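PDB 4EPS: hypothetical protein, which probably forms part of the tip of fimbriae, the surface filaments through which the bacterium adheres to its surroundings and builds biofilms. Local coordinates for residues P112-W117 with Q132-S137; V163-S168 with K214-R219; N321-R326 with S365-V370. All blocks are in the same frame, centred on the assembly; numbering follows the deposited sequence.

How the interactions relate
Three contacts in one chain illustrate how local chemistry follows position in a fold. Interactions 1 and 2 both lie in the fimbrillin-like part and reach neighbouring strands, 135-145 and 148-174, yet their centres stand about 26 Å apart. Interaction 1 is buried and mostly apolar, a short helix and its trailing tryptophan laid over a leucine. Interaction 2 is strand pairing that runs out into a partly buried margin, where charges and ordered waters take over from backbone bonds. Interaction 3, its centre about 50 Å from that of interaction 1, is partly buried: Asn321 packs on a loop backbone, and an exposed arginine adds polar and cation-pi contacts.

Interaction 1 of 3, residues P112-W117 with Q132-S137; sequences PLAAGW and QDLMTS
Helix 111-115 and the chain leading into strand 135-145 come closest at Ala114 and Leu134, whose CA atoms are 7.6 Å apart, too wide for backbone-to-backbone hydrogen bonds; side chains do most of the joining. Behind the helix, the backbone N of Trp117 still bonds to Ala114 O, which keeps the tryptophan close to the last turn. Leu134 has the largest share of the contact, meeting Leu113, Ala114 and Trp117. Its two methyls divide the work: CD1 meets Leu113 CD2 at 3.6 Å, while CD2 rests on the helix backbone at Ala114 CA, 3.7 Å away. Its CB lies over one face of the indole, 3.8 Å from the five-membered ring centroid of Trp117, a CH-pi contact close to the ring normal. With CG swung opposite its backbone N (chi1 -164°), Trp117 lays its ring across the leucine and brings the pyrrole nitrogen to the other segment. There NE1 donates to Gln132 O over 2.8 Å at an N-H...O angle of 152°, standing 44° above the carbonyl plane. Covered on a face and tethered at its rim, the ring should be limited in rotation. Thr136 CG2 adds a looser touch on Leu113 CD2. Such packing, a short helix closing over the residues that lead into strand 135-145, is a buried hydrophobic contact of the fimbrillin-like fold; Leu113 and Thr136 also reach Tyr91 of strand 87-92.

Interaction 2 of 3, residues V163-S168 with K214-R219; sequences VVKLPS and KKDEYR
Lys215 opens the second segment's part: its carbonyl O lies 2.7 Å from Lys165 NZ, while its own NZ forms a salt bridge with Glu217. At Asp216 both backbone and side chain take part. Its carbonyl O accepts from Lys165 NZ at 3.0 Å, the lysine nitrogen approaching from well above the carbonyl plane, and also takes a bond from a water held by Leu166 N. The lysine chain folds at the second torsion (chi2 72°) to get there. Asp216 OD2 accepts from two more waters, both bonded to Ser168 OG, and OD1 reaches Tyr211. Glu217 sets its carboxylate against Val163, Val163 CG1 to Glu217 CD 3.7 Å; its OE2 is gripped twice, by Lys215 NZ at 2.8 Å and on the anti lone pair by Arg219 NH1 at 2.9 Å, and its OE1 by Arg254. Tyr218 supplies the regular pairing with Val164: Val164 N to Tyr218 O is 2.7 Å and Tyr218 N to Val164 O 2.9 Å, both nearly straight. Its ring passes Leu166 obliquely, Leu166 CD1 to Tyr218 CE1 3.8 Å. Arg219 ends the walk alongside Val163 in a non-hydrogen-bonded antiparallel pair, its NH1 also salt-bridged to Asp212. Strand 217-222 pairs here with strand 148-174 and on its other side with strand 206-212, where Asp216 and Glu217 form a G1 bulge opposite Asp212; strand 148-174 bonds onward to strand 251-256 through Val163.

Interaction 3 of 3, residues N321-R326 with S365-V370; sequences NDALLR and SSYVSV
Asn321 and Ser366 bring the two backbones closest, their CA atoms 4.0 Å apart, and the close-packed part of the contact gathers round them. Asn321 CB rests against Ser365 O at 3.4 Å, and Asn321 CA makes a CA-H...O contact with Ser366 O at 3.5 Å. The backbone oxygen of Asn321 meets Val368 CG2, while a water connects its ND2 to Tyr367 O. The amide's other bonds go to Thr318 and Pro316. Next along, the buried Ala323 sets its CB against Tyr367 CD2 at 4.0 Å.

Arg326 forms the exposed, solvent side, where the hydrogen bonds are nonetheless strong. Its guanidinium grips a single atom, Ser366 O, with both terminal nitrogens: NH2 at 2.8 Å and NH1 at 3.1 Å from that oxygen. The two approaches differ, since NH1 sits in the carbonyl plane on a lone pair, whereas NH2 rides 36° above it; the oxygen is nevertheless close to the guanidinium plane for both. The same NH2 lies over one face of the Tyr367 ring, 3.5 Å from CE2. Arginine and ring planes stand 76° apart, so this cation-pi contact has the guanidinium meeting the ring by its edge instead of stacking flat. A bend at the third torsion of Arg326 (chi3 62°) turns the group back across the helix start. Beside the ring, a water accepts from Arg326 NE and has only a weak link to Tyr367 OH.

Asp322, the N-cap, fixes the helix start by accepting from Leu325 N at 3.0 Å, and its other oxygen bonds Ser306 of helix 305-308. Beyond, helix 389-403 touches both Ala323 and Tyr367 through Glu394, and Phe358 of helix 354-359 also packs on the tyrosine, placing this junction among three further helices.

Interaction 1 of 3, residues P112-W117 with Q132-S137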
ATOM      1  N   PRO A 112     -57.749   8.950  13.585  1.00 36.30           N
ATOM      2  CA  PRO A 112     -57.912   7.845  14.564  1.00 36.04           C
ATOM      3  C   PRO A 112     -57.094   6.596  14.227  1.00 37.25           C
ATOM      4  O   PRO A 112     -56.642   5.902  15.130  1.00 37.15           O
ATOM      5  CB  PRO A 112     -59.414   7.534  14.508  1.00 38.57           C
ATOM      6  CG  PRO A 112     -60.047   8.774  13.890  1.00 43.12           C
ATOM      7  CD  PRO A 112     -59.031   9.222  12.893  1.00 37.75           C
ATOM      8  N   LEU A 113     -56.910   6.295  12.935  1.00 32.07           N
ATOM      9  CA  LEU A 113     -56.087   5.150  12.514  1.00 29.96           C
ATOM     10  C   LEU A 113     -54.657   5.352  13.018  1.00 33.21           C
ATOM     11  O   LEU A 113     -54.092   4.455  13.639  1.00 33.44           O
ATOM     12  CB  LEU A 113     -56.128   5.014  10.982  1.00 28.52           C
ATOM     13  CG  LEU A 113     -55.270   3.920  10.339  1.00 31.59           C
ATOM     14  CD1 LEU A 113     -55.715   2.501  10.791  1.00 31.20           C
ATOM     15  CD2 LEU A 113     -55.299   4.069   8.810  1.00 29.12           C
ATOM     16  N   ALA A 114     -54.110   6.564  12.815  1.00 31.31           N
ATOM     17  CA  ALA A 114     -52.756   6.902  13.242  1.00 31.78           C
ATOM     18  C   ALA A 114     -52.648   6.931  14.774  1.00 36.69           C
ATOM     19  O   ALA A 114     -51.700   6.363  15.321  1.00 36.32           O
ATOM     20  CB  ALA A 114     -52.345   8.240  12.653  1.00 32.80           C
ATOM     21  N   ALA A 115     -53.638   7.538  15.464  1.00 35.94           N
ATOM     22  CA  ALA A 115     -53.650   7.629  16.937  1.00 36.79           C
ATOM     23  C   ALA A 115     -53.651   6.246  17.618  1.00 39.99           C
ATOM     24  O   ALA A 115     -52.946   6.067  18.608  1.00 40.73           O
ATOM     25  CB  ALA A 115     -54.849   8.440  17.410  1.00 38.23           C
ATOM     26  N   GLY A 116     -54.413   5.294  17.085  1.00 33.96           N
ATOM     27  CA  GLY A 116     -54.493   3.951  17.652  1.00 34.07           C
ATOM     28  C   GLY A 116     -53.516   2.935  17.082  1.00 36.40           C
ATOM     29  O   GLY A 116     -53.554   1.759  17.460  1.00 35.38           O
ATOM     30  N   TRP A 117     -52.620   3.363  16.165  1.00 31.76           N
ATOM     31  CA  TRP A 117     -51.674   2.450  15.517  1.00 30.73           C
ATOM     32  C   TRP A 117     -50.704   1.876  16.542  1.00 36.38           C
ATOM     33  O   TRP A 117     -49.969   2.624  17.187  1.00 36.84           O
ATOM     34  CB  TRP A 117     -50.938   3.158  14.363  1.00 28.13           C
ATOM     35  CG  TRP A 117     -50.239   2.218  13.420  1.00 28.10           C
ATOM     36  CD1 TRP A 117     -48.896   2.010  13.315  1.00 30.27           C
ATOM     37  CD2 TRP A 117     -50.854   1.409  12.401  1.00 27.73           C
ATOM     38  NE1 TRP A 117     -48.632   1.100  12.313  1.00 28.91           N
ATOM     39  CE2 TRP A 117     -49.816   0.715  11.735  1.00 30.32           C
ATOM     40  CE3 TRP A 117     -52.188   1.201  11.989  1.00 29.14           C
ATOM     41  CZ2 TRP A 117     -50.063  -0.166  10.674  1.00 29.52           C
ATOM     42  CZ3 TRP A 117     -52.436   0.313  10.947  1.00 30.33           C
ATOM     43  CH2 TRP A 117     -51.381  -0.356  10.301  1.00 30.72           C
ATOM     44  N   GLN A 132     -46.303  -2.785   9.698  1.00 25.77           N
ATOM     45  CA  GLN A 132     -46.376  -1.709  10.692  1.00 25.72           C
ATOM     46  C   GLN A 132     -46.112  -0.304  10.127  1.00 27.46           C
ATOM     47  O   GLN A 132     -46.238   0.687  10.863  1.00 25.58           O
ATOM     48  CB  GLN A 132     -45.335  -2.025  11.788  1.00 26.36           C
ATOM     49  CG  GLN A 132     -45.583  -3.404  12.436  1.00 31.26           C
ATOM     50  CD  GLN A 132     -44.926  -3.516  13.769  1.00 41.58           C
ATOM     51  OE1 GLN A 132     -45.365  -2.913  14.739  1.00 40.62           O
ATOM     52  NE2 GLN A 132     -43.918  -4.347  13.865  1.00 32.12           N
ATOM     53  N   ASP A 133     -45.742  -0.230   8.838  1.00 24.63           N
ATOM     54  CA  ASP A 133     -45.370   1.017   8.175  1.00 23.85           C
ATOM     55  C   ASP A 133     -46.609   1.731   7.643  1.00 26.63           C
ATOM     56  O   ASP A 133     -46.897   1.716   6.445  1.00 25.27           O
ATOM     57  CB  ASP A 133     -44.338   0.747   7.065  1.00 24.34           C
ATOM     58  CG  ASP A 133     -43.644   2.010   6.567  1.00 28.87           C
ATOM     59  OD1 ASP A 133     -43.875   3.101   7.164  1.00 27.31           O
ATOM     60  OD2 ASP A 133     -42.839   1.907   5.610  1.00 28.87           O
ATOM     61  N   LEU A 134     -47.334   2.387   8.551  1.00 24.52           N
ATOM     62  CA  LEU A 134     -48.574   3.072   8.196  1.00 23.19           C
ATOM     63  C   LEU A 134     -48.316   4.297   7.296  1.00 25.56           C
ATOM     64  O   LEU A 134     -47.497   5.165   7.616  1.00 25.85           O
ATOM     65  CB  LEU A 134     -49.330   3.487   9.480  1.00 23.24           C
ATOM     66  CG  LEU A 134     -50.613   4.313   9.271  1.00 27.01           C
ATOM     67  CD1 LEU A 134     -51.712   3.492   8.574  1.00 26.71           C
ATOM     68  CD2 LEU A 134     -51.161   4.822  10.618  1.00 28.04           C
HETATM   69  N   MSE A 135     -49.045   4.344   6.167  1.00 20.80           N
HETATM   70  CA  MSE A 135     -48.970   5.428   5.178  0.50 19.96           C
HETATM   71  C   MSE A 135     -50.349   5.861   4.785  1.00 24.27           C
HETATM   72  O   MSE A 135     -51.216   5.010   4.569  1.00 26.00           O
HETATM   73  CB  MSE A 135     -48.228   4.977   3.912  0.50 21.42           C
HETATM   74  CG  MSE A 135     -46.783   4.654   4.118  0.50 26.70           C
HETATM   75 SE   MSE A 135     -46.139   4.063   2.384  0.38 32.95          SE
HETATM   76  CE  MSE A 135     -45.367   2.422   2.958  0.50 29.73           C
ATOM     77  N   THR A 136     -50.580   7.172   4.678  1.00 21.35           N
ATOM     78  CA  THR A 136     -51.914   7.659   4.314  1.00 22.40           C
ATOM     79  C   THR A 136     -51.853   8.783   3.294  1.00 25.27           C
ATOM     80  O   THR A 136     -50.843   9.476   3.191  1.00 24.68           O
ATOM     81  CB  THR A 136     -52.638   8.192   5.580  1.00 30.47           C
ATOM     82  OG1 THR A 136     -51.870   9.282   6.119  1.00 28.48           O
ATOM     83  CG2 THR A 136     -52.870   7.099   6.652  1.00 27.70           C
ATOM     84  N   SER A 137     -52.969   9.013   2.614  1.00 24.75           N
ATOM     85  CA  SER A 137     -53.132  10.135   1.687  1.00 24.91           C
ATOM     86  C   SER A 137     -54.044  11.192   2.293  1.00 30.71           C
ATOM     87  O   SER A 137     -54.814  10.911   3.219  1.00 30.52           O
ATOM     88  CB  SER A 137     -53.733   9.653   0.359  1.00 25.11           C
ATOM     89  OG  SER A 137     -55.152   9.607   0.431  1.00 27.32           O
TER

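Interaction 2 of 3, residues V163-S168 with K214-R219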
ATOM      1  N   VAL A 163     -32.631   5.296  12.273  1.00 20.19           N
ATOM      2  CA  VAL A 163     -31.659   4.636  11.383  1.00 20.50           C
ATOM      3  C   VAL A 163     -30.339   4.564  12.163  1.00 24.26           C
ATOM      4  O   VAL A 163     -29.912   5.596  12.687  1.00 23.30           O
ATOM      5  CB  VAL A 163     -31.484   5.340  10.007  1.00 23.51           C
ATOM      6  CG1 VAL A 163     -30.434   4.604   9.154  1.00 23.08           C
ATOM      7  CG2 VAL A 163     -32.832   5.408   9.258  1.00 23.74           C
ATOM      8  N   VAL A 164     -29.734   3.361  12.282  1.00 22.09           N
ATOM      9  CA  VAL A 164     -28.468   3.199  13.007  1.00 22.28           C
ATOM     10  C   VAL A 164     -27.394   2.722  12.023  1.00 24.78           C
ATOM     11  O   VAL A 164     -27.576   1.704  11.362  1.00 23.89           O
ATOM     12  CB  VAL A 164     -28.551   2.241  14.236  1.00 26.36           C
ATOM     13  CG1 VAL A 164     -27.236   2.255  15.027  1.00 26.07           C
ATOM     14  CG2 VAL A 164     -29.742   2.568  15.137  1.00 26.33           C
ATOM     15  N   LYS A 165     -26.263   3.443  11.972  1.00 21.17           N
ATOM     16  CA  LYS A 165     -25.104   3.064  11.161  1.00 20.46           C
ATOM     17  C   LYS A 165     -23.949   2.721  12.105  1.00 23.44           C
ATOM     18  O   LYS A 165     -23.322   3.623  12.671  1.00 23.02           O
ATOM     19  CB  LYS A 165     -24.720   4.216  10.196  1.00 22.31           C
ATOM     20  CG  LYS A 165     -23.594   3.854   9.220  1.00 27.52           C
ATOM     21  CD  LYS A 165     -24.082   2.888   8.172  1.00 33.47           C
ATOM     22  CE  LYS A 165     -23.042   2.667   7.106  1.00 41.93           C
ATOM     23  NZ  LYS A 165     -23.443   1.531   6.255  1.00 41.25           N
ATOM     24  N   LEU A 166     -23.671   1.419  12.290  1.00 20.93           N
ATOM     25  CA  LEU A 166     -22.570   1.013  13.159  1.00 21.00           C
ATOM     26  C   LEU A 166     -21.216   1.157  12.401  1.00 23.14           C
ATOM     27  O   LEU A 166     -21.216   1.250  11.174  1.00 22.40           O
ATOM     28  CB  LEU A 166     -22.770  -0.422  13.669  1.00 21.16           C
ATOM     29  CG  LEU A 166     -24.021  -0.660  14.557  1.00 25.56           C
ATOM     30  CD1 LEU A 166     -24.111  -2.145  14.920  1.00 25.97           C
ATOM     31  CD2 LEU A 166     -24.007   0.233  15.800  1.00 25.60           C
ATOM     32  N   PRO A 167     -20.067   1.209  13.097  1.00 23.09           N
ATOM     33  CA  PRO A 167     -18.796   1.304  12.364  1.00 23.23           C
ATOM     34  C   PRO A 167     -18.543   0.054  11.508  1.00 26.04           C
ATOM     35  O   PRO A 167     -18.931  -1.062  11.863  1.00 24.79           O
ATOM     36  CB  PRO A 167     -17.735   1.423  13.467  1.00 25.40           C
ATOM     37  CG  PRO A 167     -18.375   0.953  14.699  1.00 28.43           C
ATOM     38  CD  PRO A 167     -19.847   1.165  14.569  1.00 23.71           C
ATOM     39  N   SER A 168     -17.977   0.265  10.325  1.00 23.36           N
ATOM     40  CA  SER A 168     -17.610  -0.825   9.418  1.00 22.60           C
ATOM     41  C   SER A 168     -16.344  -0.411   8.684  1.00 25.46           C
ATOM     42  O   SER A 168     -16.049   0.782   8.600  1.00 22.97           O
ATOM     43  CB  SER A 168     -18.738  -1.183   8.454  1.00 24.77           C
ATOM     44  OG  SER A 168     -19.112  -0.105   7.608  1.00 27.47           O
ATOM     45  N   LYS A 214     -27.819  -4.489   2.214  1.00 37.37           N
ATOM     46  CA  LYS A 214     -27.252  -3.746   1.081  0.50 37.85           C
ATOM     47  C   LYS A 214     -26.572  -2.452   1.560  1.00 41.56           C
ATOM     48  O   LYS A 214     -25.454  -2.156   1.138  1.00 41.15           O
ATOM     49  CB  LYS A 214     -28.346  -3.423   0.043  0.50 41.60           C
ATOM     50  CG  LYS A 214     -27.814  -2.881  -1.287  0.50 57.93           C
ATOM     51  CD  LYS A 214     -28.950  -2.497  -2.222  0.50 69.71           C
ATOM     52  CE  LYS A 214     -28.444  -1.939  -3.530  0.50 81.44           C
ATOM     53  NZ  LYS A 214     -29.564  -1.551  -4.428  0.50 89.83           N
ATOM     54  N   LYS A 215     -27.241  -1.683   2.448  1.00 37.66           N
ATOM     55  CA  LYS A 215     -26.687  -0.422   2.967  1.00 36.13           C
ATOM     56  C   LYS A 215     -25.884  -0.616   4.262  1.00 36.70           C
ATOM     57  O   LYS A 215     -25.208   0.324   4.687  1.00 37.18           O
ATOM     58  CB  LYS A 215     -27.812   0.596   3.234  1.00 38.08           C
ATOM     59  CG  LYS A 215     -28.523   1.098   1.984  1.00 45.80           C
ATOM     60  CD  LYS A 215     -29.608   2.131   2.314  1.00 54.09           C
ATOM     61  CE  LYS A 215     -29.063   3.527   2.482  1.00 66.85           C
ATOM     62  NZ  LYS A 215     -29.985   4.393   3.263  1.00 76.94           N
ATOM     63  N   ASP A 216     -25.977  -1.814   4.904  1.00 29.76           N
ATOM     64  CA  ASP A 216     -25.346  -2.147   6.194  1.00 26.51           C
ATOM     65  C   ASP A 216     -25.825  -1.154   7.284  1.00 26.33           C
ATOM     66  O   ASP A 216     -25.019  -0.455   7.920  1.00 25.37           O
ATOM     67  CB  ASP A 216     -23.800  -2.196   6.129  1.00 27.50           C
ATOM     68  CG  ASP A 216     -23.161  -2.571   7.459  1.00 31.16           C
ATOM     69  OD1 ASP A 216     -23.780  -3.360   8.221  1.00 31.65           O
ATOM     70  OD2 ASP A 216     -22.088  -2.017   7.782  1.00 36.37           O
ATOM     71  N   GLU A 217     -27.140  -1.105   7.501  1.00 22.44           N
ATOM     72  CA  GLU A 217     -27.673  -0.197   8.514  1.00 22.28           C
ATOM     73  C   GLU A 217     -28.942  -0.815   9.074  1.00 25.17           C
ATOM     74  O   GLU A 217     -29.560  -1.677   8.415  1.00 24.00           O
ATOM     75  CB  GLU A 217     -27.900   1.238   7.943  1.00 24.78           C
ATOM     76  CG  GLU A 217     -29.029   1.358   6.951  1.00 34.23           C
ATOM     77  CD  GLU A 217     -29.217   2.707   6.279  1.00 47.56           C
ATOM     78  OE1 GLU A 217     -28.307   3.564   6.346  1.00 39.59           O
ATOM     79  OE2 GLU A 217     -30.285   2.890   5.656  1.00 41.10           O
ATOM     80  N   TYR A 218     -29.311  -0.398  10.294  1.00 20.86           N
ATOM     81  CA  TYR A 218     -30.503  -0.902  10.977  1.00 21.36           C
ATOM     82  C   TYR A 218     -31.565   0.160  10.977  1.00 25.73           C
ATOM     83  O   TYR A 218     -31.234   1.333  11.187  1.00 25.21           O
ATOM     84  CB  TYR A 218     -30.196  -1.303  12.428  1.00 22.22           C
ATOM     85  CG  TYR A 218     -29.196  -2.433  12.542  1.00 24.45           C
ATOM     86  CD1 TYR A 218     -27.827  -2.190  12.443  1.00 26.22           C
ATOM     87  CD2 TYR A 218     -29.618  -3.754  12.702  1.00 25.54           C
ATOM     88  CE1 TYR A 218     -26.897  -3.228  12.563  1.00 27.09           C
ATOM     89  CE2 TYR A 218     -28.694  -4.800  12.817  1.00 25.58           C
ATOM     90  CZ  TYR A 218     -27.339  -4.527  12.747  1.00 31.78           C
ATOM     91  OH  TYR A 218     -26.415  -5.538  12.826  1.00 37.00           O
ATOM     92  N   ARG A 219     -32.821  -0.236  10.754  1.00 22.08           N
ATOM     93  CA  ARG A 219     -33.968   0.690  10.703  1.00 22.55           C
ATOM     94  C   ARG A 219     -35.046   0.224  11.639  1.00 26.46           C
ATOM     95  O   ARG A 219     -35.305  -0.972  11.748  1.00 25.35           O
ATOM     96  CB  ARG A 219     -34.504   0.826   9.258  1.00 22.89           C
ATOM     97  CG  ARG A 219     -33.441   1.414   8.327  1.00 33.64           C
ATOM     98  CD  ARG A 219     -33.991   2.052   7.069  1.00 41.17           C
ATOM     99  NE  ARG A 219     -34.409   1.075   6.063  1.00 44.27           N
ATOM    100  CZ  ARG A 219     -33.638   0.603   5.085  1.00 59.05           C
ATOM    101  NH1 ARG A 219     -32.365   0.994   4.977  1.00 46.07           N
ATOM    102  NH2 ARG A 219     -34.122  -0.273   4.220  1.00 43.45           N
TER
HETATM  103  O   HOH W   1     -24.665  -0.679  10.638  1.00 26.54           O
HETATM  104  O   HOH W   2     -21.583   0.510   8.636  1.00 31.52           O
HETATM  105  O   HOH W   3     -20.750  -0.927   5.662  1.00 30.69           O

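Interaction 3 of 3, residues N321-R326 with S365-V370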
ATOM      1  N   ASN A 321     -19.357 -26.912 -12.156  1.00 33.76           N
ATOM      2  CA  ASN A 321     -19.196 -27.777 -10.988  1.00 33.10           C
ATOM      3  C   ASN A 321     -18.383 -27.106  -9.839  1.00 36.14           C
ATOM      4  O   ASN A 321     -17.793 -27.828  -9.038  1.00 32.92           O
ATOM      5  CB  ASN A 321     -18.571 -29.131 -11.399  1.00 31.16           C
ATOM      6  CG  ASN A 321     -17.193 -29.071 -12.013  1.00 39.49           C
ATOM      7  OD1 ASN A 321     -16.584 -28.013 -12.170  1.00 35.81           O
ATOM      8  ND2 ASN A 321     -16.657 -30.228 -12.359  1.00 36.20           N
ATOM      9  N   ASP A 322     -18.366 -25.747  -9.762  1.00 32.52           N
ATOM     10  CA  ASP A 322     -17.642 -25.002  -8.714  1.00 30.86           C
ATOM     11  C   ASP A 322     -18.639 -24.478  -7.658  1.00 32.87           C
ATOM     12  O   ASP A 322     -19.188 -23.381  -7.792  1.00 31.79           O
ATOM     13  CB  ASP A 322     -16.786 -23.854  -9.306  1.00 32.03           C
ATOM     14  CG  ASP A 322     -15.756 -23.230  -8.346  1.00 34.48           C
ATOM     15  OD1 ASP A 322     -15.981 -23.269  -7.110  1.00 30.88           O
ATOM     16  OD2 ASP A 322     -14.791 -22.596  -8.838  1.00 35.70           O
ATOM     17  N   ALA A 323     -18.834 -25.262  -6.592  1.00 29.72           N
ATOM     18  CA  ALA A 323     -19.750 -24.961  -5.486  1.00 30.15           C
ATOM     19  C   ALA A 323     -19.340 -23.707  -4.715  1.00 32.81           C
ATOM     20  O   ALA A 323     -20.212 -22.977  -4.245  1.00 32.32           O
ATOM     21  CB  ALA A 323     -19.826 -26.146  -4.532  1.00 31.23           C
ATOM     22  N   LEU A 324     -18.018 -23.462  -4.573  1.00 28.43           N
ATOM     23  CA  LEU A 324     -17.504 -22.285  -3.876  1.00 26.76           C
ATOM     24  C   LEU A 324     -17.858 -21.006  -4.650  1.00 30.58           C
ATOM     25  O   LEU A 324     -18.301 -20.036  -4.037  1.00 29.72           O
ATOM     26  CB  LEU A 324     -15.968 -22.412  -3.682  1.00 25.87           C
ATOM     27  CG  LEU A 324     -15.225 -21.240  -3.000  1.00 29.17           C
ATOM     28  CD1 LEU A 324     -15.884 -20.826  -1.690  1.00 29.37           C
ATOM     29  CD2 LEU A 324     -13.745 -21.610  -2.743  1.00 30.02           C
ATOM     30  N   LEU A 325     -17.632 -20.997  -5.976  1.00 30.48           N
ATOM     31  CA  LEU A 325     -17.954 -19.846  -6.838  1.00 31.69           C
ATOM     32  C   LEU A 325     -19.459 -19.577  -6.799  1.00 36.17           C
ATOM     33  O   LEU A 325     -19.886 -18.426  -6.701  1.00 34.99           O
ATOM     34  CB  LEU A 325     -17.491 -20.117  -8.289  1.00 32.60           C
ATOM     35  CG  LEU A 325     -17.905 -19.108  -9.393  1.00 37.80           C
ATOM     36  CD1 LEU A 325     -17.370 -17.694  -9.102  1.00 38.53           C
ATOM     37  CD2 LEU A 325     -17.393 -19.555 -10.752  1.00 38.25           C
ATOM     38  N   ARG A 326     -20.254 -20.643  -6.831  1.00 33.96           N
ATOM     39  CA  ARG A 326     -21.712 -20.535  -6.812  1.00 34.64           C
ATOM     40  C   ARG A 326     -22.250 -19.991  -5.463  1.00 37.30           C
ATOM     41  O   ARG A 326     -23.071 -19.072  -5.465  1.00 36.43           O
ATOM     42  CB  ARG A 326     -22.293 -21.920  -7.123  1.00 36.53           C
ATOM     43  CG  ARG A 326     -23.786 -21.974  -7.353  1.00 42.27           C
ATOM     44  CD  ARG A 326     -24.143 -23.272  -8.050  1.00 43.88           C
ATOM     45  NE  ARG A 326     -23.802 -24.446  -7.241  1.00 41.29           N
ATOM     46  CZ  ARG A 326     -23.060 -25.464  -7.661  1.00 41.49           C
ATOM     47  NH1 ARG A 326     -22.560 -25.470  -8.891  1.00 35.59           N
ATOM     48  NH2 ARG A 326     -22.820 -26.490  -6.857  1.00 36.59           N
ATOM     49  N   SER A 365     -22.928 -33.242 -11.910  1.00 39.74           N
ATOM     50  CA  SER A 365     -22.526 -32.199 -12.859  0.60 39.30           C
ATOM     51  C   SER A 365     -22.279 -30.852 -12.169  1.00 40.53           C
ATOM     52  O   SER A 365     -21.586 -29.991 -12.728  1.00 40.47           O
ATOM     53  CB  SER A 365     -23.595 -32.032 -13.939  0.60 43.52           C
ATOM     54  OG  SER A 365     -24.832 -31.642 -13.366  0.60 50.30           O
ATOM     55  N   SER A 366     -22.854 -30.663 -10.970  1.00 35.42           N
ATOM     56  CA  SER A 366     -22.784 -29.400 -10.238  0.60 34.69           C
ATOM     57  C   SER A 366     -21.791 -29.423  -9.062  1.00 36.11           C
ATOM     58  O   SER A 366     -21.542 -28.371  -8.456  1.00 33.58           O
ATOM     59  CB  SER A 366     -24.172 -29.000  -9.737  0.60 41.07           C
ATOM     60  OG  SER A 366     -24.845 -30.098  -9.143  0.60 54.23           O
ATOM     61  N   TYR A 367     -21.226 -30.603  -8.741  1.00 32.86           N
ATOM     62  CA  TYR A 367     -20.244 -30.758  -7.645  1.00 31.88           C
ATOM     63  C   TYR A 367     -19.123 -31.679  -8.099  1.00 35.46           C
ATOM     64  O   TYR A 367     -19.265 -32.371  -9.099  1.00 34.34           O
ATOM     65  CB  TYR A 367     -20.886 -31.325  -6.350  1.00 32.71           C
ATOM     66  CG  TYR A 367     -22.025 -30.498  -5.791  1.00 35.03           C
ATOM     67  CD1 TYR A 367     -23.326 -30.660  -6.260  1.00 38.32           C
ATOM     68  CD2 TYR A 367     -21.812 -29.587  -4.762  1.00 35.16           C
ATOM     69  CE1 TYR A 367     -24.370 -29.875  -5.785  1.00 39.30           C
ATOM     70  CE2 TYR A 367     -22.857 -28.798  -4.266  1.00 35.54           C
ATOM     71  CZ  TYR A 367     -24.138 -28.956  -4.779  1.00 42.82           C
ATOM     72  OH  TYR A 367     -25.198 -28.229  -4.306  1.00 42.58           O
ATOM     73  N   VAL A 368     -18.009 -31.676  -7.360  1.00 31.41           N
ATOM     74  CA  VAL A 368     -16.877 -32.568  -7.567  1.00 30.89           C
ATOM     75  C   VAL A 368     -16.985 -33.640  -6.474  1.00 31.93           C
ATOM     76  O   VAL A 368     -17.319 -33.311  -5.339  1.00 30.11           O
ATOM     77  CB  VAL A 368     -15.524 -31.775  -7.507  1.00 35.63           C
ATOM     78  CG1 VAL A 368     -14.326 -32.705  -7.679  1.00 35.96           C
ATOM     79  CG2 VAL A 368     -15.489 -30.671  -8.573  1.00 35.98           C
ATOM     80  N   SER A 369     -16.684 -34.902  -6.791  1.00 29.27           N
ATOM     81  CA  SER A 369     -16.702 -35.953  -5.778  1.00 28.47           C
ATOM     82  C   SER A 369     -15.670 -35.670  -4.671  1.00 29.59           C
ATOM     83  O   SER A 369     -14.630 -35.050  -4.931  1.00 28.52           O
ATOM     84  CB  SER A 369     -16.430 -37.314  -6.402  1.00 30.77           C
ATOM     85  OG  SER A 369     -16.305 -38.267  -5.359  1.00 31.09           O
ATOM     86  N   VAL A 370     -15.973 -36.112  -3.437  1.00 25.69           N
ATOM     87  CA  VAL A 370     -15.063 -35.971  -2.288  1.00 24.72           C
ATOM     88  C   VAL A 370     -13.876 -36.962  -2.421  1.00 27.81           C
ATOM     89  O   VAL A 370     -12.890 -36.825  -1.703  1.00 26.58           O
ATOM     90  CB  VAL A 370     -15.790 -36.165  -0.922  1.00 27.83           C
ATOM     91  CG1 VAL A 370     -16.871 -35.103  -0.707  1.00 26.99           C
ATOM     92  CG2 VAL A 370     -16.371 -37.585  -0.795  1.00 28.45           C
TER
HETATM   93  O   HOH W   4     -18.369 -32.578 -11.627  1.00 38.39           O
HETATM   94  O   HOH W   5     -23.959 -25.088  -4.286  1.00 53.56           O